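Local coordinates for PHB depolymerase (Penicillium funiculosum, PDB 2D81), which hydrolyses the polyester poly(3-hydroxybutyrate), cutting ester bonds between hydroxybutyrate units with what is probably a serine-hydrolase mechanism on an alpha/beta hydrolase fold, at residues K92-T97 / G166-W171; F36-G41 / K170-S175; C50-Y55 / A271-G276; L18-Y23 / G283-V288. All blocks are in the same frame, centred on the assembly; numbering follows the deposited sequence.

Contact 1. Residues K92-T97 / G166-W171; sequences KIYMWT and GAALKW. With NAG (2-acetamido-2-deoxy-beta-D-glucopyranose), chain B.
Y94 and W171 both hold CG anti to the backbone N (chi1 172° and -174°), which lays the tyrosine ring of strand 92-97 along the flank of helix 166-171 and sends the indole from the helix across to the strand. K92 coils instead, bent at chi2, chi3 and chi4; its side chain crosses that of W171 at about a right angle, bringing the ammonium over the indole face. There NZ donates to W171 O at 2.8 Å, nearly in line with the carbonyl bond, and stands 4.5 Å from the centroid of the five-membered W171 ring as a cation-pi pair; CE lies over the same face. One lysine end thus holds both carbonyl and ring, while W171 NE1 is bonded to N124 O. Farther back, K92 CD comes within 3.2 Å of NAG O5. The Y94 ring lies flat on the helix: A168 CA is 3.8 Å from its centroid in a CH-pi contact, A168 CB meets CD2 at 3.6 Å, and A167 CB reaches CE1 at 3.9 Å. Replacing the Y94 ring by the methyl of an alanine is likely to open a gap above A167 and A168 and to cost Y162 OH its hydrogen bond with Y94 OH. Strand and helix run nearly antiparallel, their axes 8.2 Å apart, the packing of a helix on the central, mostly parallel sheet of the alpha/beta hydrolase fold.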
# COMPACT_ATOMS: atom_id res chain seq x y z
N LYS A 92 5.76 -5.27 12.14
CA LYS A 92 6.36 -6.10 11.11
C LYS A 92 6.41 -5.29 9.82
O LYS A 92 5.38 -4.79 9.36
CB LYS A 92 5.54 -7.38 10.89
CG LYS A 92 5.36 -8.23 12.14
CD LYS A 92 6.70 -8.70 12.68
CE LYS A 92 7.35 -9.71 11.75
NZ LYS A 92 6.58 -10.99 11.72
N ILE A 93 7.60 -5.16 9.25
CA ILE A 93 7.76 -4.36 8.04
C ILE A 93 8.39 -5.19 6.94
O ILE A 93 9.48 -5.75 7.11
CB ILE A 93 8.64 -3.12 8.31
CG1 ILE A 93 8.00 -2.26 9.40
CG2 ILE A 93 8.82 -2.30 7.03
CD1 ILE A 93 8.82 -1.06 9.82
N TYR A 94 7.68 -5.29 5.82
CA TYR A 94 8.14 -6.03 4.66
C TYR A 94 8.48 -5.06 3.54
O TYR A 94 7.72 -4.13 3.26
CB TYR A 94 7.04 -6.99 4.18
CG TYR A 94 7.34 -7.66 2.86
CD1 TYR A 94 8.10 -8.82 2.80
CD2 TYR A 94 6.90 -7.10 1.66
CE1 TYR A 94 8.41 -9.42 1.59
CE2 TYR A 94 7.21 -7.69 0.44
CZ TYR A 94 7.96 -8.85 0.41
OH TYR A 94 8.27 -9.42 -0.80
N MET A 95 9.63 -5.26 2.90
CA MET A 95 10.07 -4.41 1.80
C MET A 95 10.59 -5.25 0.64
O MET A 95 11.28 -6.25 0.85
CB MET A 95 11.15 -3.44 2.28
CG MET A 95 10.63 -2.36 3.20
SD MET A 95 11.94 -1.35 3.90
CE MET A 95 12.41 -2.37 5.29
N TRP A 96 10.26 -4.85 -0.58
CA TRP A 96 10.65 -5.59 -1.78
C TRP A 96 11.07 -4.65 -2.89
O TRP A 96 10.48 -3.60 -3.09
CB TRP A 96 9.49 -6.46 -2.28
CG TRP A 96 9.81 -7.20 -3.56
CD1 TRP A 96 10.44 -8.41 -3.67
CD2 TRP A 96 9.56 -6.76 -4.90
NE1 TRP A 96 10.59 -8.75 -4.99
CE2 TRP A 96 10.06 -7.76 -5.77
CE3 TRP A 96 8.96 -5.62 -5.46
CZ2 TRP A 96 9.98 -7.65 -7.17
CZ3 TRP A 96 8.88 -5.51 -6.85
CH2 TRP A 96 9.38 -6.53 -7.68
N THR A 97 12.10 -5.06 -3.63
CA THR A 97 12.45 -4.38 -4.86
C THR A 97 12.91 -5.40 -5.90
O THR A 97 13.47 -6.44 -5.55
CB THR A 97 13.56 -3.34 -4.64
OG1 THR A 97 13.85 -2.67 -5.87
CG2 THR A 97 14.83 -4.02 -4.13
N GLY A 166 2.01 -13.16 -1.05
CA GLY A 166 2.16 -14.15 -0.00
C GLY A 166 3.32 -13.83 0.93
O GLY A 166 3.21 -13.98 2.14
N ALA A 167 4.44 -13.40 0.36
CA ALA A 167 5.61 -13.05 1.16
C ALA A 167 5.26 -11.92 2.13
O ALA A 167 5.59 -11.99 3.32
CB ALA A 167 6.76 -12.64 0.26
N ALA A 168 4.60 -10.89 1.62
CA ALA A 168 4.23 -9.74 2.45
C ALA A 168 3.27 -10.13 3.56
O ALA A 168 3.47 -9.77 4.72
CB ALA A 168 3.61 -8.65 1.58
N LEU A 169 2.22 -10.87 3.22
CA LEU A 169 1.21 -11.25 4.20
C LEU A 169 1.75 -12.21 5.25
O LEU A 169 1.44 -12.09 6.44
CB LEU A 169 -0.01 -11.86 3.51
CG LEU A 169 -0.84 -10.91 2.64
CD1 LEU A 169 -1.96 -11.69 1.97
CD2 LEU A 169 -1.40 -9.78 3.50
N LYS A 170 2.56 -13.17 4.82
CA LYS A 170 3.18 -14.08 5.76
C LYS A 170 4.17 -13.36 6.67
O LYS A 170 4.28 -13.69 7.85
CB LYS A 170 3.88 -15.23 5.03
CG LYS A 170 2.91 -16.26 4.46
CD LYS A 170 3.62 -17.47 3.88
CE LYS A 170 4.40 -17.12 2.63
NZ LYS A 170 5.09 -18.33 2.08
N TRP A 171 4.88 -12.37 6.15
CA TRP A 171 5.81 -11.63 7.00
C TRP A 171 5.05 -10.81 8.04
O TRP A 171 5.42 -10.79 9.21
CB TRP A 171 6.72 -10.70 6.19
CG TRP A 171 7.74 -10.08 7.08
CD1 TRP A 171 7.75 -8.80 7.56
CD2 TRP A 171 8.85 -10.74 7.69
NE1 TRP A 171 8.80 -8.63 8.44
CE2 TRP A 171 9.49 -9.81 8.53
CE3 TRP A 171 9.36 -12.05 7.61
CZ2 TRP A 171 10.62 -10.13 9.29
CZ3 TRP A 171 10.48 -12.37 8.36
CH2 TRP A 171 11.10 -11.42 9.19
C1 NAG B . 8.09 -8.43 16.48
C2 NAG B . 7.92 -7.69 17.82
C3 NAG B . 6.91 -8.41 18.75
C4 NAG B . 5.65 -8.87 18.00
C5 NAG B . 6.03 -9.59 16.71
C6 NAG B . 4.83 -10.02 15.88
C7 NAG B . 9.64 -6.54 19.08
C8 NAG B . 10.69 -6.71 20.17
N2 NAG B . 9.21 -7.65 18.48
O3 NAG B . 6.53 -7.54 19.80
O4 NAG B . 4.91 -9.76 18.83
O5 NAG B . 6.82 -8.71 15.89
O6 NAG B . 5.15 -11.17 15.10
O7 NAG B . 9.22 -5.41 18.80

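Contact 2. Residues F36-G41 / K170-S175; sequences FNVGFG and KWIYGS
V38 and I172 supply the apolar part of this contact, branch against branch. CG1 of the valine, anti to its own backbone N (chi1 -176°), presses on I172 CG2 at 3.5 Å, closer than usual for two carbons, and the same methyl lies 3.2 Å from I172 O. A looser apolar touch joins V38 CG2 to Y173 CE2 at 4.4 Å. In the second kind of contact side chain meets backbone: the other branch of I172 turns away from the valine, and CD1 rests on the strand, 3.9 Å from F40 C and 4.0 Å from G41 N. The last turn of helix 164-173 is thereby seated on the sheet of the alpha/beta hydrolase fold, for I172 also touches S14 and H224 on the next two strands. The backbone angles of G39 (phi 153°) would jam a CB against the carbonyl of V38, and a CB on either G39 or G41 would point toward I172. A polar link ties the helix end to its surroundings: the Y173 hydroxyl is hydrogen-bonded to S14 OG and S12 O, which probably holds the tyrosine at the start of strand 13-18. Past Y173 the chain leaves the helix at G174 with positive phi (84°), where G174 N makes a weak bond to K170 O at 2.8 Å.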
# COMPACT_ATOMS: atom_id res chain seq x y z
N PHE A 36 -2.61 0.98 11.67
CA PHE A 36 -2.00 -0.16 11.02
C PHE A 36 -1.01 -0.82 11.97
O PHE A 36 0.21 -0.74 11.79
CB PHE A 36 -1.34 0.29 9.71
CG PHE A 36 -2.31 0.93 8.76
CD1 PHE A 36 -2.55 2.30 8.80
CD2 PHE A 36 -3.07 0.14 7.89
CE1 PHE A 36 -3.53 2.88 7.99
CE2 PHE A 36 -4.06 0.71 7.09
CZ PHE A 36 -4.29 2.08 7.14
N ASN A 37 -1.56 -1.47 12.99
CA ASN A 37 -0.79 -1.83 14.17
C ASN A 37 -0.04 -3.15 14.09
O ASN A 37 0.80 -3.44 14.95
CB ASN A 37 -1.70 -1.82 15.40
CG ASN A 37 -3.09 -2.34 15.10
OD1 ASN A 37 -3.25 -3.42 14.53
ND2 ASN A 37 -4.10 -1.57 15.48
N VAL A 38 -0.31 -3.96 13.07
CA VAL A 38 0.48 -5.16 12.86
C VAL A 38 1.74 -4.82 12.07
O VAL A 38 2.83 -5.29 12.39
CB VAL A 38 -0.31 -6.25 12.10
CG1 VAL A 38 0.51 -7.52 12.00
CG2 VAL A 38 -1.62 -6.53 12.81
N GLY A 39 1.59 -3.99 11.05
CA GLY A 39 2.74 -3.58 10.27
C GLY A 39 2.34 -3.20 8.85
O GLY A 39 1.16 -3.00 8.58
N PHE A 40 3.31 -3.11 7.96
CA PHE A 40 3.04 -2.77 6.57
C PHE A 40 4.08 -3.30 5.60
O PHE A 40 5.16 -3.74 6.01
CB PHE A 40 2.91 -1.25 6.41
CG PHE A 40 4.10 -0.47 6.91
CD1 PHE A 40 4.24 -0.18 8.27
CD2 PHE A 40 5.07 -0.02 6.03
CE1 PHE A 40 5.33 0.56 8.73
CE2 PHE A 40 6.17 0.71 6.48
CZ PHE A 40 6.30 1.01 7.83
N GLY A 41 3.74 -3.28 4.32
CA GLY A 41 4.64 -3.76 3.28
C GLY A 41 4.76 -2.75 2.15
O GLY A 41 3.79 -2.08 1.79
N LYS A 170 2.56 -13.17 4.82
CA LYS A 170 3.18 -14.08 5.76
C LYS A 170 4.17 -13.36 6.67
O LYS A 170 4.28 -13.69 7.85
CB LYS A 170 3.88 -15.23 5.03
CG LYS A 170 2.91 -16.26 4.46
CD LYS A 170 3.62 -17.47 3.88
CE LYS A 170 4.40 -17.12 2.63
NZ LYS A 170 5.09 -18.33 2.08
N TRP A 171 4.88 -12.37 6.15
CA TRP A 171 5.81 -11.63 7.00
C TRP A 171 5.05 -10.81 8.04
O TRP A 171 5.42 -10.79 9.21
CB TRP A 171 6.72 -10.70 6.19
CG TRP A 171 7.74 -10.08 7.08
CD1 TRP A 171 7.75 -8.80 7.56
CD2 TRP A 171 8.85 -10.74 7.69
NE1 TRP A 171 8.80 -8.63 8.44
CE2 TRP A 171 9.49 -9.81 8.53
CE3 TRP A 171 9.36 -12.05 7.61
CZ2 TRP A 171 10.62 -10.13 9.29
CZ3 TRP A 171 10.48 -12.37 8.36
CH2 TRP A 171 11.10 -11.42 9.19
N ILE A 172 4.00 -10.14 7.59
CA ILE A 172 3.24 -9.27 8.48
C ILE A 172 2.48 -10.05 9.54
O ILE A 172 2.48 -9.68 10.71
CB ILE A 172 2.25 -8.40 7.66
CG1 ILE A 172 3.04 -7.45 6.76
CG2 ILE A 172 1.33 -7.62 8.60
CD1 ILE A 172 2.19 -6.65 5.79
N TYR A 173 1.84 -11.15 9.14
CA TYR A 173 0.99 -11.90 10.06
C TYR A 173 1.63 -13.14 10.67
O TYR A 173 1.07 -13.76 11.57
CB TYR A 173 -0.32 -12.29 9.37
CG TYR A 173 -1.22 -11.11 9.11
CD1 TYR A 173 -1.16 -10.41 7.91
CD2 TYR A 173 -2.10 -10.66 10.10
CE1 TYR A 173 -1.94 -9.27 7.70
CE2 TYR A 173 -2.88 -9.52 9.90
CZ TYR A 173 -2.80 -8.84 8.70
OH TYR A 173 -3.55 -7.71 8.51
N GLY A 174 2.82 -13.49 10.18
CA GLY A 174 3.49 -14.68 10.67
C GLY A 174 2.99 -15.91 9.95
O GLY A 174 2.88 -15.91 8.72
N SER A 175 2.69 -16.96 10.69
CA SER A 175 2.13 -18.16 10.09
C SER A 175 0.85 -17.79 9.35
O SER A 175 0.10 -16.92 9.79
CB SER A 175 1.84 -19.22 11.16
OG SER A 175 1.04 -18.68 12.21

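Contact 3. Residues C50-Y55 / A271-G276; sequences CARNQY and AIWNGG
R52 extends along the indole of W273, its aliphatic part and then its guanidinium both against the ring. CG sits above the five-membered ring, 4.1 Å from the centroid, in a CH-pi contact. A bend at chi3 (-73°) then tips the charged end, so that guanidinium and indole planes lie 39° apart and W273 NE1 stands 3.3 Å above the guanidinium plane. The polar atoms of this pair look past each other: R52 NE forms a salt bridge with D49, R52 NH1 reaches D296 and S293 O, and W273 NE1 donates to the same S293 O. Such fixed partners probably hold both groups against rotation.

N274 inserts its amide into the curl of segment 50-55. ND2 donates to Q54 O at 2.9 Å with a fairly straight N-H...O angle of 161°, approaching from above the carbonyl plane, and makes a weak second bond to R52 O at 3.2 Å. Its OD1 is turned toward the edge of the Y55 ring, near the ring plane. Y55 in turn lies alongside the glycine bend, CE1 being 3.6 Å from G275 CA, where any CB would clash with it. Two waters complete the seam: one donates to R52 O and W273 O, and the other accepts from Y55 OH at 2.7 Å and donates to G275 O.

Segment 271-276 is the turn of the beta-hairpin formed by strands 269-271 and 277-280, closed by I272 N to G276 O. It meets a loop braced by the C50-C59 disulfide at the protein surface, beside the cleft that holds the polyester trimer.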
# COMPACT_ATOMS: atom_id res chain seq x y z
N CYS A 50 9.62 11.52 1.35
CA CYS A 50 10.75 11.64 0.42
C CYS A 50 10.68 12.93 -0.40
O CYS A 50 11.68 13.62 -0.57
CB CYS A 50 10.80 10.44 -0.53
SG CYS A 50 12.41 10.30 -1.40
N ALA A 51 9.49 13.25 -0.91
CA ALA A 51 9.37 14.29 -1.93
C ALA A 51 9.01 15.66 -1.38
O ALA A 51 8.68 16.57 -2.14
CB ALA A 51 8.33 13.87 -2.97
N ARG A 52 9.08 15.84 -0.06
CA ARG A 52 8.67 17.12 0.52
C ARG A 52 9.72 18.21 0.30
O ARG A 52 9.37 19.35 -0.01
CB ARG A 52 8.38 16.99 2.01
CG ARG A 52 7.83 18.28 2.63
CD ARG A 52 7.56 18.15 4.12
NE ARG A 52 6.37 17.34 4.41
CZ ARG A 52 5.14 17.83 4.53
NH1 ARG A 52 4.13 17.01 4.80
NH2 ARG A 52 4.91 19.13 4.38
N ASN A 53 11.00 17.86 0.45
CA ASN A 53 12.06 18.86 0.38
C ASN A 53 13.13 18.58 -0.66
O ASN A 53 14.17 19.24 -0.70
CB ASN A 53 12.71 19.02 1.76
CG ASN A 53 11.74 19.53 2.81
OD1 ASN A 53 11.26 18.78 3.65
ND2 ASN A 53 11.44 20.83 2.75
N GLN A 54 12.87 17.59 -1.52
CA GLN A 54 13.67 17.39 -2.72
C GLN A 54 12.71 16.98 -3.83
O GLN A 54 11.64 16.43 -3.56
CB GLN A 54 14.73 16.31 -2.48
CG GLN A 54 14.17 14.90 -2.33
CD GLN A 54 15.12 13.97 -1.61
OE1 GLN A 54 16.32 13.95 -1.89
NE2 GLN A 54 14.59 13.19 -0.68
N TYR A 55 13.07 17.25 -5.08
CA TYR A 55 12.13 17.04 -6.17
C TYR A 55 11.82 15.55 -6.29
O TYR A 55 12.68 14.71 -6.05
CB TYR A 55 12.69 17.58 -7.48
CG TYR A 55 11.63 17.80 -8.53
CD1 TYR A 55 10.61 18.73 -8.32
CD2 TYR A 55 11.62 17.07 -9.72
CE1 TYR A 55 9.61 18.93 -9.27
CE2 TYR A 55 10.62 17.26 -10.67
CZ TYR A 55 9.62 18.19 -10.44
OH TYR A 55 8.63 18.39 -11.38
N ALA A 271 -0.29 22.60 -7.37
CA ALA A 271 0.96 22.93 -6.70
C ALA A 271 1.34 21.75 -5.82
O ALA A 271 0.49 21.19 -5.12
CB ALA A 271 0.78 24.18 -5.85
N ILE A 272 2.60 21.34 -5.88
CA ILE A 272 3.05 20.23 -5.03
C ILE A 272 4.07 20.73 -4.02
O ILE A 272 4.36 21.92 -3.95
CB ILE A 272 3.66 19.08 -5.88
CG1 ILE A 272 4.75 19.62 -6.81
CG2 ILE A 272 2.56 18.40 -6.68
CD1 ILE A 272 5.49 18.51 -7.56
N TRP A 273 4.61 19.81 -3.21
CA TRP A 273 5.48 20.22 -2.11
C TRP A 273 6.64 21.10 -2.54
O TRP A 273 6.94 22.10 -1.89
CB TRP A 273 6.04 18.99 -1.37
CG TRP A 273 5.10 18.42 -0.35
CD1 TRP A 273 4.27 19.12 0.48
CD2 TRP A 273 4.94 17.04 -0.00
NE1 TRP A 273 3.61 18.25 1.33
CE2 TRP A 273 4.00 16.97 1.05
CE3 TRP A 273 5.51 15.85 -0.48
CZ2 TRP A 273 3.62 15.76 1.64
CZ3 TRP A 273 5.13 14.65 0.10
CH2 TRP A 273 4.19 14.61 1.15
N ASN A 274 7.31 20.73 -3.63
CA ASN A 274 8.42 21.54 -4.13
C ASN A 274 8.63 21.32 -5.62
O ASN A 274 8.29 20.26 -6.16
CB ASN A 274 9.70 21.20 -3.36
CG ASN A 274 10.34 19.91 -3.83
OD1 ASN A 274 11.10 19.89 -4.81
ND2 ASN A 274 10.03 18.82 -3.14
N GLY A 275 9.19 22.32 -6.29
CA GLY A 275 9.47 22.20 -7.71
C GLY A 275 8.34 22.71 -8.60
O GLY A 275 8.40 22.56 -9.82
N GLY A 276 7.32 23.30 -7.99
CA GLY A 276 6.26 23.92 -8.77
C GLY A 276 4.94 23.17 -8.81
O GLY A 276 4.30 22.97 -7.78
O HOH W 1 8.69 21.77 0.87
O HOH W 2 7.01 20.38 -10.69

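Contact 4. Residues L18-Y23 / G283-V288; sequences LASGGY and GCWDWV. With RB3 ((1R)-3-{[(1R)-3-methoxy-1-methyl-3-oxopropyl]oxy}-1-methyl-3-oxopropyl (3R)-3-hydroxybutanoate), chain C.
W287, its CG between the backbone N and the carbonyl carbon (chi1 62°) so that the indole lies over Y23, is sandwiched between that ring, stacked face to face, and V288 CG1 over the opposite face. The Y23 and six-membered indole rings are nearly parallel, 9° apart with centroids at 3.9 Å, and Y23 OH is bonded to C59 O. At the indole edge lies the ligand: W287 NE1 donates to the ester carbonyl O1B of RB3 at 2.9 Å (N-H...O 157°). With a phenylalanine here, lacking the indole N-H, O1B would probably be left without this donor and the stack on Y23 reduced. W285 packs at the start of the helix, its CD1 3.6 Å from G21 CA, while W285 N makes a weak bond to S20 OG at 3.4 Å. C284, disulfide-bonded to C230, places SG 3.6 Å from O1B.

A19, probably the alanine engineered in place of the presumed nucleophilic serine of a G-x-S-x-G sequence, has positive phi just before helix 20-31, as at the nucleophile elbow of alpha/beta hydrolases. Chemically, an indole N-H grips one ester carbonyl and V288 CG1 meets a methyl branch, consistent with a polyester held beside the elbow.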
# COMPACT_ATOMS: atom_id res chain seq x y z
N LEU A 18 2.12 -1.01 -4.17
CA LEU A 18 3.18 -0.96 -5.18
C LEU A 18 3.45 0.48 -5.62
O LEU A 18 2.52 1.22 -5.93
CB LEU A 18 2.77 -1.78 -6.40
CG LEU A 18 3.72 -1.70 -7.60
CD1 LEU A 18 5.01 -2.46 -7.31
CD2 LEU A 18 3.03 -2.29 -8.82
N ALA A 19 4.73 0.84 -5.65
CA ALA A 19 5.17 2.10 -6.24
C ALA A 19 4.56 3.31 -5.52
O ALA A 19 4.84 3.52 -4.34
CB ALA A 19 4.82 2.13 -7.72
N SER A 20 3.72 4.08 -6.20
CA SER A 20 3.06 5.19 -5.52
C SER A 20 2.19 4.62 -4.40
O SER A 20 2.01 5.25 -3.36
CB SER A 20 2.19 6.02 -6.50
OG SER A 20 1.11 5.27 -7.03
N GLY A 21 1.68 3.41 -4.62
CA GLY A 21 0.93 2.72 -3.58
C GLY A 21 1.83 2.22 -2.46
O GLY A 21 1.39 2.08 -1.31
N GLY A 22 3.09 1.95 -2.79
CA GLY A 22 4.07 1.59 -1.78
C GLY A 22 4.48 2.79 -0.95
O GLY A 22 4.58 2.71 0.27
N TYR A 23 4.71 3.91 -1.62
CA TYR A 23 4.95 5.17 -0.92
C TYR A 23 3.79 5.44 0.03
O TYR A 23 4.01 5.73 1.21
CB TYR A 23 5.09 6.32 -1.93
CG TYR A 23 6.52 6.58 -2.37
CD1 TYR A 23 7.43 7.20 -1.51
CD2 TYR A 23 6.96 6.22 -3.64
CE1 TYR A 23 8.74 7.46 -1.91
CE2 TYR A 23 8.28 6.47 -4.05
CZ TYR A 23 9.16 7.09 -3.18
OH TYR A 23 10.46 7.35 -3.57
N GLY A 283 -3.21 8.56 -12.18
CA GLY A 283 -4.03 8.06 -11.10
C GLY A 283 -3.18 7.41 -10.02
O GLY A 283 -3.43 6.27 -9.60
N CYS A 284 -2.16 8.14 -9.58
CA CYS A 284 -1.26 7.69 -8.52
C CYS A 284 -1.82 8.09 -7.16
O CYS A 284 -2.60 9.03 -7.05
CB CYS A 284 0.09 8.37 -8.65
SG CYS A 284 0.97 8.33 -10.24
N TRP A 285 -1.37 7.39 -6.11
CA TRP A 285 -1.62 7.85 -4.75
C TRP A 285 -0.70 9.02 -4.42
O TRP A 285 0.40 9.12 -4.97
CB TRP A 285 -1.40 6.71 -3.75
CG TRP A 285 -2.36 5.59 -3.95
CD1 TRP A 285 -2.12 4.41 -4.58
CD2 TRP A 285 -3.74 5.59 -3.58
NE1 TRP A 285 -3.28 3.66 -4.63
CE2 TRP A 285 -4.29 4.37 -4.03
CE3 TRP A 285 -4.58 6.50 -2.93
CZ2 TRP A 285 -5.63 4.03 -3.84
CZ3 TRP A 285 -5.91 6.17 -2.74
CH2 TRP A 285 -6.43 4.95 -3.19
N ASP A 286 -1.16 9.89 -3.54
CA ASP A 286 -0.48 11.17 -3.32
C ASP A 286 0.71 11.06 -2.36
O ASP A 286 0.54 11.02 -1.14
CB ASP A 286 -1.48 12.19 -2.78
CG ASP A 286 -0.90 13.59 -2.73
OD1 ASP A 286 0.24 13.79 -3.20
OD2 ASP A 286 -1.60 14.49 -2.21
N TRP A 287 1.91 11.00 -2.93
CA TRP A 287 3.14 11.06 -2.15
C TRP A 287 3.98 12.29 -2.50
O TRP A 287 5.17 12.37 -2.15
CB TRP A 287 3.97 9.79 -2.35
CG TRP A 287 4.44 9.56 -3.77
CD1 TRP A 287 3.68 9.14 -4.82
CD2 TRP A 287 5.77 9.76 -4.27
NE1 TRP A 287 4.46 9.06 -5.96
CE2 TRP A 287 5.74 9.43 -5.65
CE3 TRP A 287 6.97 10.18 -3.70
CZ2 TRP A 287 6.88 9.52 -6.46
CZ3 TRP A 287 8.10 10.26 -4.51
CH2 TRP A 287 8.05 9.93 -5.87
N VAL A 288 3.38 13.26 -3.17
CA VAL A 288 4.12 14.44 -3.62
C VAL A 288 3.45 15.76 -3.24
O VAL A 288 4.05 16.83 -3.38
CB VAL A 288 4.32 14.43 -5.15
CG1 VAL A 288 5.12 13.20 -5.55
CG2 VAL A 288 2.98 14.45 -5.87
O1M RB3 C . 6.48 5.27 -12.56
C1A RB3 C . 5.66 5.18 -11.62
O1A RB3 C . 4.41 5.19 -11.74
C2A RB3 C . 6.22 5.06 -10.20
C3A RB3 C . 5.70 6.18 -9.30
C4A RB3 C . 6.32 6.01 -7.91
O3A RB3 C . 6.08 7.45 -9.84
C1B RB3 C . 5.12 8.40 -9.69
O1B RB3 C . 4.28 8.29 -8.80
C2B RB3 C . 5.11 9.59 -10.64
C3B RB3 C . 4.25 10.76 -10.15
C4B RB3 C . 4.80 11.35 -8.85
O3B RB3 C . 4.26 11.79 -11.15
C1C RB3 C . 3.31 11.60 -12.11
O1C RB3 C . 3.02 10.46 -12.47
C2C RB3 C . 2.62 12.81 -12.74
C3C RB3 C . 2.87 12.86 -14.24
C4C RB3 C . 2.20 14.09 -14.86
O3C RB3 C . 4.28 12.88 -14.50

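From the N terminus, residues 18-23 come first and wait for 283-288, so contact 4 closes the widest loop and encloses the other three. Next, 36-41 pairs with 170-175 in contact 2, but 50-55 starts inside that loop and finds 271-276 beyond it, making contacts 2 and 3 cross. Contact 1, 92-97 with 166-171, is nested within contact 3 and ends on the same helix, 164-173, as contact 2. These two seat that helix on adjoining strands of the central sheet. Contacts 3 and 4 join at W273 N and V288 O, a probable hydrogen bond linking the surface hairpin to the ligand site.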